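Local coordinates for CDP-glucose 4,6-dehydratase (Salmonella enterica subsp. enterica serovar Typhi, PDB 1WVG), which catalyses the NAD+-dependent loss of water from CDP-D-glucose to give CDP-4-dehydro-6-deoxy-D-glucose, an early step toward a dideoxy sugar of the lipopolysaccharide O-antigen, at residues V221-Q233 with F262-V276. Sequence-based numbering, arbitrary orientation.
With CXY (cytidine-5'-diphospho-beta-D-xylose), chain D.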
loop_
_atom_site.group_PDB
_atom_site.type_symbol
_atom_site.label_atom_id
_atom_site.label_comp_id
_atom_site.label_asym_id
_atom_site.label_seq_id
_atom_site.Cartn_x
_atom_site.Cartn_y
_atom_site.Cartn_z
ATOM N N VAL A 221 -18.641 20.987 31.921
ATOM C CA VAL A 221 -17.607 20.043 31.601
ATOM C C VAL A 221 -16.660 20.758 30.687
ATOM O O VAL A 221 -17.066 21.558 29.821
ATOM C CB VAL A 221 -18.154 18.727 31.016
ATOM C CG1 VAL A 221 -19.119 18.985 29.849
ATOM C CG2 VAL A 221 -17.015 17.823 30.563
ATOM N N ILE A 222 -15.400 20.464 30.923
ATOM C CA ILE A 222 -14.348 21.042 30.118
ATOM C C ILE A 222 -13.879 20.183 28.924
ATOM O O ILE A 222 -13.222 19.150 29.112
ATOM C CB ILE A 222 -13.183 21.480 30.960
ATOM C CG1 ILE A 222 -13.643 22.698 31.772
ATOM C CG2 ILE A 222 -12.043 21.820 30.003
ATOM C CD1 ILE A 222 -12.577 23.258 32.702
ATOM N N ILE A 223 -14.217 20.660 27.696
ATOM C CA ILE A 223 -13.915 20.047 26.392
ATOM C C ILE A 223 -12.587 20.464 25.773
ATOM O O ILE A 223 -12.345 21.646 25.466
ATOM C CB ILE A 223 -15.025 20.327 25.404
ATOM C CG1 ILE A 223 -16.307 19.800 26.010
ATOM C CG2 ILE A 223 -14.738 19.624 24.085
ATOM C CD1 ILE A 223 -16.298 18.284 26.193
ATOM N N ARG A 224 -11.725 19.463 25.563
ATOM C CA ARG A 224 -10.443 19.760 24.986
ATOM C C ARG A 224 -10.339 19.693 23.474
ATOM O O ARG A 224 -9.559 20.473 22.919
ATOM C CB ARG A 224 -9.245 19.136 25.675
ATOM C CG ARG A 224 -9.472 17.777 26.309
ATOM C CD ARG A 224 -8.166 17.014 26.386
ATOM N NE ARG A 224 -8.317 15.584 26.640
ATOM C CZ ARG A 224 -8.950 15.097 27.697
ATOM N NH1 ARG A 224 -9.511 15.906 28.615
ATOM N NH2 ARG A 224 -9.029 13.770 27.818
ATOM N N ASN A 225 -11.095 18.783 22.819
ATOM C CA ASN A 225 -11.052 18.575 21.341
ATOM C C ASN A 225 -12.401 18.318 20.681
ATOM O O ASN A 225 -12.697 17.181 20.300
ATOM C CB ASN A 225 -10.222 17.305 21.083
ATOM C CG ASN A 225 -8.790 17.486 21.516
ATOM O OD1 ASN A 225 -8.086 18.330 20.963
ATOM N ND2 ASN A 225 -8.352 16.693 22.489
ATOM N N PRO A 226 -13.194 19.382 20.546
ATOM C CA PRO A 226 -14.550 19.403 20.032
ATOM C C PRO A 226 -14.768 18.804 18.670
ATOM O O PRO A 226 -15.859 18.306 18.359
ATOM C CB PRO A 226 -14.984 20.872 19.980
ATOM C CG PRO A 226 -13.785 21.691 20.395
ATOM C CD PRO A 226 -12.679 20.745 20.838
ATOM N N TYR A 227 -13.739 18.893 17.850
ATOM C CA TYR A 227 -13.877 18.349 16.522
ATOM C C TYR A 227 -13.242 16.970 16.345
ATOM O O TYR A 227 -13.059 16.472 15.231
ATOM C CB TYR A 227 -13.351 19.328 15.485
ATOM C CG TYR A 227 -13.801 20.725 15.766
ATOM C CD1 TYR A 227 -12.909 21.665 16.279
ATOM C CD2 TYR A 227 -15.112 21.114 15.505
ATOM C CE1 TYR A 227 -13.319 22.976 16.527
ATOM C CE2 TYR A 227 -15.530 22.422 15.751
ATOM C CZ TYR A 227 -14.634 23.361 16.264
ATOM O OH TYR A 227 -15.040 24.655 16.511
ATOM N N SER A 228 -12.859 16.331 17.426
ATOM C CA SER A 228 -12.304 15.043 17.180
ATOM C C SER A 228 -13.472 14.099 16.927
ATOM O O SER A 228 -14.624 14.345 17.338
ATOM C CB SER A 228 -11.437 14.583 18.336
ATOM O OG SER A 228 -10.249 15.342 18.334
ATOM N N ILE A 229 -13.131 13.017 16.254
ATOM C CA ILE A 229 -14.046 11.965 15.927
ATOM C C ILE A 229 -13.543 10.629 16.483
ATOM O O ILE A 229 -12.336 10.353 16.423
ATOM C CB ILE A 229 -14.079 11.869 14.416
ATOM C CG1 ILE A 229 -14.853 13.088 13.941
ATOM C CG2 ILE A 229 -14.797 10.571 14.049
ATOM C CD1 ILE A 229 -14.736 13.299 12.444
ATOM N N ARG A 230 -14.479 9.806 16.978
ATOM C CA ARG A 230 -14.200 8.475 17.526
ATOM C C ARG A 230 -15.330 7.563 17.105
ATOM O O ARG A 230 -16.419 8.047 16.778
ATOM C CB ARG A 230 -14.231 8.515 19.059
ATOM C CG ARG A 230 -13.043 9.225 19.690
ATOM C CD ARG A 230 -11.730 8.597 19.235
ATOM N NE ARG A 230 -10.571 9.141 19.888
ATOM C CZ ARG A 230 -9.837 10.101 19.367
ATOM N NH1 ARG A 230 -10.114 10.652 18.192
ATOM N NH2 ARG A 230 -8.786 10.510 20.054
ATOM N N PRO A 231 -15.110 6.255 17.160
ATOM C CA PRO A 231 -16.155 5.331 16.777
ATOM C C PRO A 231 -17.054 5.054 17.961
ATOM O O PRO A 231 -17.097 3.937 18.470
ATOM C CB PRO A 231 -15.460 4.012 16.339
ATOM C CG PRO A 231 -13.957 4.217 16.509
ATOM C CD PRO A 231 -13.769 5.607 17.136
ATOM N N TRP A 232 -17.794 6.068 18.405
ATOM C CA TRP A 232 -18.672 5.928 19.573
ATOM C C TRP A 232 -19.682 4.790 19.584
ATOM O O TRP A 232 -20.495 4.656 18.663
ATOM C CB TRP A 232 -19.417 7.230 19.871
ATOM C CG TRP A 232 -18.603 8.459 19.575
ATOM C CD1 TRP A 232 -18.698 9.263 18.471
ATOM C CD2 TRP A 232 -17.592 9.046 20.403
ATOM N NE1 TRP A 232 -17.822 10.317 18.555
ATOM C CE2 TRP A 232 -17.129 10.221 19.732
ATOM C CE3 TRP A 232 -17.044 8.693 21.643
ATOM C CZ2 TRP A 232 -16.123 11.043 20.264
ATOM C CZ3 TRP A 232 -16.034 9.517 22.140
ATOM C CH2 TRP A 232 -15.587 10.682 21.480
ATOM N N GLN A 233 -19.710 4.024 20.678
ATOM C CA GLN A 233 -20.691 2.973 20.723
ATOM C C GLN A 233 -21.011 2.458 22.112
ATOM O O GLN A 233 -20.155 2.291 22.965
ATOM C CB GLN A 233 -20.210 1.783 19.864
ATOM C CG GLN A 233 -19.003 1.096 20.516
ATOM C CD GLN A 233 -18.363 -0.028 19.705
ATOM O OE1 GLN A 233 -17.200 -0.384 19.947
ATOM N NE2 GLN A 233 -19.115 -0.628 18.782
ATOM N N PHE A 262 -14.996 -4.111 15.624
ATOM C CA PHE A 262 -16.399 -4.037 16.086
ATOM C C PHE A 262 -16.693 -2.569 16.333
ATOM O O PHE A 262 -16.242 -2.001 17.299
ATOM C CB PHE A 262 -16.683 -4.875 17.363
ATOM C CG PHE A 262 -16.561 -6.351 17.086
ATOM C CD1 PHE A 262 -15.571 -7.128 17.675
ATOM C CD2 PHE A 262 -17.439 -6.979 16.209
ATOM C CE1 PHE A 262 -15.475 -8.494 17.394
ATOM C CE2 PHE A 262 -17.344 -8.335 15.884
ATOM C CZ PHE A 262 -16.345 -9.096 16.487
ATOM N N GLY A 263 -17.384 -1.904 15.445
ATOM C CA GLY A 263 -17.626 -0.503 15.668
ATOM C C GLY A 263 -19.046 -0.242 15.246
ATOM O O GLY A 263 -19.757 -1.178 14.821
ATOM N N PRO A 264 -19.412 1.037 15.385
ATOM C CA PRO A 264 -20.717 1.563 15.042
ATOM C C PRO A 264 -20.873 1.758 13.551
ATOM O O PRO A 264 -19.883 1.639 12.789
ATOM C CB PRO A 264 -20.686 3.016 15.546
ATOM C CG PRO A 264 -19.223 3.420 15.638
ATOM C CD PRO A 264 -18.482 2.113 15.834
ATOM N N ARG A 265 -22.114 2.114 13.163
ATOM C CA ARG A 265 -22.355 2.404 11.759
ATOM C C ARG A 265 -21.685 3.735 11.507
ATOM O O ARG A 265 -21.578 4.619 12.362
ATOM C CB ARG A 265 -23.827 2.426 11.318
ATOM C CG ARG A 265 -24.716 1.456 12.101
ATOM C CD ARG A 265 -25.806 0.771 11.270
ATOM N NE ARG A 265 -26.632 -0.170 12.047
ATOM C CZ ARG A 265 -27.050 -1.393 11.661
ATOM N NH1 ARG A 265 -26.754 -1.911 10.447
ATOM N NH2 ARG A 265 -27.797 -2.121 12.517
ATOM N N ASP A 266 -21.215 3.877 10.314
ATOM C CA ASP A 266 -20.528 5.088 9.964
ATOM C C ASP A 266 -21.187 6.385 10.394
ATOM O O ASP A 266 -20.505 7.332 10.783
ATOM C CB ASP A 266 -20.074 5.091 8.501
ATOM C CG ASP A 266 -19.292 6.348 8.260
ATOM O OD1 ASP A 266 -18.095 6.405 8.496
ATOM O OD2 ASP A 266 -20.050 7.371 7.919
ATOM N N GLU A 267 -22.508 6.445 10.322
ATOM C CA GLU A 267 -23.175 7.668 10.709
ATOM C C GLU A 267 -23.017 7.995 12.182
ATOM O O GLU A 267 -23.288 9.132 12.584
ATOM C CB GLU A 267 -24.669 7.673 10.381
ATOM C CG GLU A 267 -25.367 6.508 11.080
ATOM C CD GLU A 267 -25.198 5.190 10.365
ATOM O OE1 GLU A 267 -24.517 5.013 9.333
ATOM O OE2 GLU A 267 -25.901 4.257 10.963
ATOM N N ASP A 268 -22.605 7.000 12.979
ATOM C CA ASP A 268 -22.454 7.206 14.403
ATOM C C ASP A 268 -21.105 7.756 14.822
ATOM O O ASP A 268 -20.917 8.082 16.002
ATOM C CB ASP A 268 -22.775 5.948 15.203
ATOM C CG ASP A 268 -24.242 5.627 15.235
ATOM O OD1 ASP A 268 -25.118 6.332 14.766
ATOM O OD2 ASP A 268 -24.452 4.499 15.855
ATOM N N ALA A 269 -20.184 7.847 13.852
ATOM C CA ALA A 269 -18.834 8.369 14.083
ATOM C C ALA A 269 -18.830 9.905 14.022
ATOM O O ALA A 269 -18.350 10.487 13.038
ATOM C CB ALA A 269 -17.781 7.764 13.138
ATOM N N LYS A 270 -19.392 10.521 15.079
ATOM C CA LYS A 270 -19.528 11.964 15.228
ATOM C C LYS A 270 -18.417 12.607 16.055
ATOM O O LYS A 270 -17.573 11.915 16.628
ATOM C CB LYS A 270 -20.915 12.307 15.726
ATOM C CG LYS A 270 -22.000 11.527 14.967
ATOM C CD LYS A 270 -23.070 12.389 14.293
ATOM C CE LYS A 270 -24.469 11.784 14.251
ATOM N NZ LYS A 270 -25.562 12.764 13.982
ATOM N N THR A 271 -18.431 13.944 16.102
ATOM C CA THR A 271 -17.413 14.671 16.847
ATOM C C THR A 271 -17.758 14.734 18.299
ATOM O O THR A 271 -18.922 14.591 18.688
ATOM C CB THR A 271 -17.399 16.184 16.504
ATOM O OG1 THR A 271 -18.690 16.757 16.714
ATOM C CG2 THR A 271 -16.913 16.486 15.096
ATOM N N VAL A 272 -16.716 15.078 19.043
ATOM C CA VAL A 272 -16.827 15.311 20.461
ATOM C C VAL A 272 -17.934 16.338 20.732
ATOM O O VAL A 272 -18.872 16.141 21.516
ATOM C CB VAL A 272 -15.469 15.772 20.963
ATOM C CG1 VAL A 272 -15.577 16.247 22.400
ATOM C CG2 VAL A 272 -14.497 14.586 20.907
ATOM N N GLU A 273 -17.860 17.445 20.016
ATOM C CA GLU A 273 -18.842 18.503 20.175
ATOM C C GLU A 273 -20.271 18.008 20.049
ATOM O O GLU A 273 -21.173 18.332 20.822
ATOM C CB GLU A 273 -18.530 19.642 19.188
ATOM C CG GLU A 273 -19.688 20.648 19.054
ATOM C CD GLU A 273 -19.215 21.949 18.486
ATOM O OE1 GLU A 273 -18.279 22.035 17.707
ATOM O OE2 GLU A 273 -19.924 22.962 18.922
ATOM N N PHE A 274 -20.496 17.209 19.032
ATOM C CA PHE A 274 -21.826 16.708 18.846
ATOM C C PHE A 274 -22.314 16.005 20.087
ATOM O O PHE A 274 -23.451 16.107 20.545
ATOM C CB PHE A 274 -21.778 15.652 17.729
ATOM C CG PHE A 274 -23.078 14.898 17.664
ATOM C CD1 PHE A 274 -24.094 15.336 16.811
ATOM C CD2 PHE A 274 -23.313 13.754 18.429
ATOM C CE1 PHE A 274 -25.326 14.682 16.736
ATOM C CE2 PHE A 274 -24.542 13.094 18.389
ATOM C CZ PHE A 274 -25.545 13.559 17.535
ATOM N N ILE A 275 -21.455 15.179 20.607
ATOM C CA ILE A 275 -21.846 14.412 21.771
ATOM C C ILE A 275 -22.152 15.296 22.959
ATOM O O ILE A 275 -23.205 15.170 23.590
ATOM C CB ILE A 275 -20.822 13.345 22.134
ATOM C CG1 ILE A 275 -21.064 12.137 21.222
ATOM C CG2 ILE A 275 -21.007 12.921 23.590
ATOM C CD1 ILE A 275 -19.771 11.630 20.611
ATOM N N VAL A 276 -21.207 16.182 23.267
ATOM C CA VAL A 276 -21.422 17.042 24.399
ATOM C C VAL A 276 -22.691 17.868 24.211
ATOM O O VAL A 276 -23.476 18.013 25.135
ATOM C CB VAL A 276 -20.205 17.878 24.705
ATOM C CG1 VAL A 276 -20.042 18.899 23.590
ATOM C CG2 VAL A 276 -20.466 18.602 26.023
HETATM O O1B CXY D . -10.289 7.787 22.511
HETATM P PB CXY D . -9.801 7.641 23.938
HETATM O O2B CXY D . -8.537 8.403 24.238
HETATM O "O1'" CXY D . -9.586 6.047 24.281
HETATM O O3A CXY D . -11.083 8.151 24.635
HETATM P PA CXY D . -11.397 9.525 25.484
HETATM O O1A CXY D . -12.799 9.367 25.955
HETATM O O2A CXY D . -10.408 9.720 26.565
HETATM O O5D CXY D . -11.198 10.641 24.365
HETATM C C5D CXY D . -12.227 10.795 23.379
HETATM C C4D CXY D . -12.026 12.117 22.678
HETATM O O4D CXY D . -12.689 13.137 23.465
HETATM C C3D CXY D . -10.590 12.582 22.435
HETATM O O3D CXY D . -10.367 13.338 21.191
HETATM C C2D CXY D . -10.427 13.458 23.689
HETATM O O2D CXY D . -9.369 14.393 23.460
HETATM C C1D CXY D . -11.768 14.156 23.712
HETATM N N1 CXY D . -12.097 14.761 25.006
HETATM C C6 CXY D . -12.208 13.971 26.139
HETATM C C5 CXY D . -12.520 14.459 27.313
HETATM C C4 CXY D . -12.746 15.850 27.499
HETATM N N3 CXY D . -12.635 16.601 26.317
HETATM C C2 CXY D . -12.309 16.125 25.058
HETATM N N4 CXY D . -13.009 16.402 28.562
HETATM O O2 CXY D . -12.206 16.852 24.063
HETATM C "C1'" CXY D . -10.769 5.398 24.715
HETATM C "C2'" CXY D . -10.347 4.445 25.806
HETATM C "C3'" CXY D . -9.375 3.468 25.173
HETATM C "C4'" CXY D . -10.050 2.719 24.024
HETATM C "C5'" CXY D . -10.590 3.717 23.008
HETATM O "O2'" CXY D . -9.671 5.129 26.883
HETATM O "O3'" CXY D . -8.992 2.480 26.147
HETATM O "O4'" CXY D . -9.126 1.820 23.415
HETATM O "O5'" CXY D . -11.446 4.673 23.642
#
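The indole of W232 spends its one N-H on a backbone carbonyl of the loop leading into helix 272-283: NE1 donates to K270 O, which lies in the ring plane, at an N-H...O angle of 169°. The modelled 2.5 Å between NE1 and K270 O is short for such a bond, and its exact length is doubtful. Seen from K270, the donor sits above the carbonyl plane, 45° out of it. With CG anti to the carbonyl carbon (chi1 -35°), the ring runs alongside the 268-272 backbone, bringing NE1 to K270 O. D268 O also lies at the indole edge, and R230 CB sits over one face, toward the rim; I275 lies on the opposite side. Farther along the ring, CZ2 meets V272 CG2 at 4.0 Å.

Two bonds fix the start of the helix. Across the contact, E273 N donates to P226 O at 2.7 Å, tying it to the type I turn N225-S228; within the helix's own segment, OG1 of T271, the N-cap, accepts from F274 N. Beside this turn V272 packs its CG1 on I223 CG2 (3.9 Å), and V276 lies against V221 and I223. At the other end, P264 CD rests on P231 CB at 3.6 Å.

I223, V272 and W232 also line the nucleotide end of the CDP-xylose pocket, V272 CG2 coming near O4D and W232 CH2 near C5D. Main-chain atoms read the cytosine: N4 donates to I222 O, N3 accepts from R224 N, and O2 accepts from N225 N at 2.6 Å. The R224 guanidinium lies over one face of the base and is salt-bridged to E299. R230 NE donates to O1B of the diphosphate at 3.0 Å, in the guanidinium plane, while NH1 bonds I229 O and NH2 bonds A300 O. Anchored this way, its positive charge probably helps offset the diphosphate's negative charge, while the main-chain pattern suits cytosine.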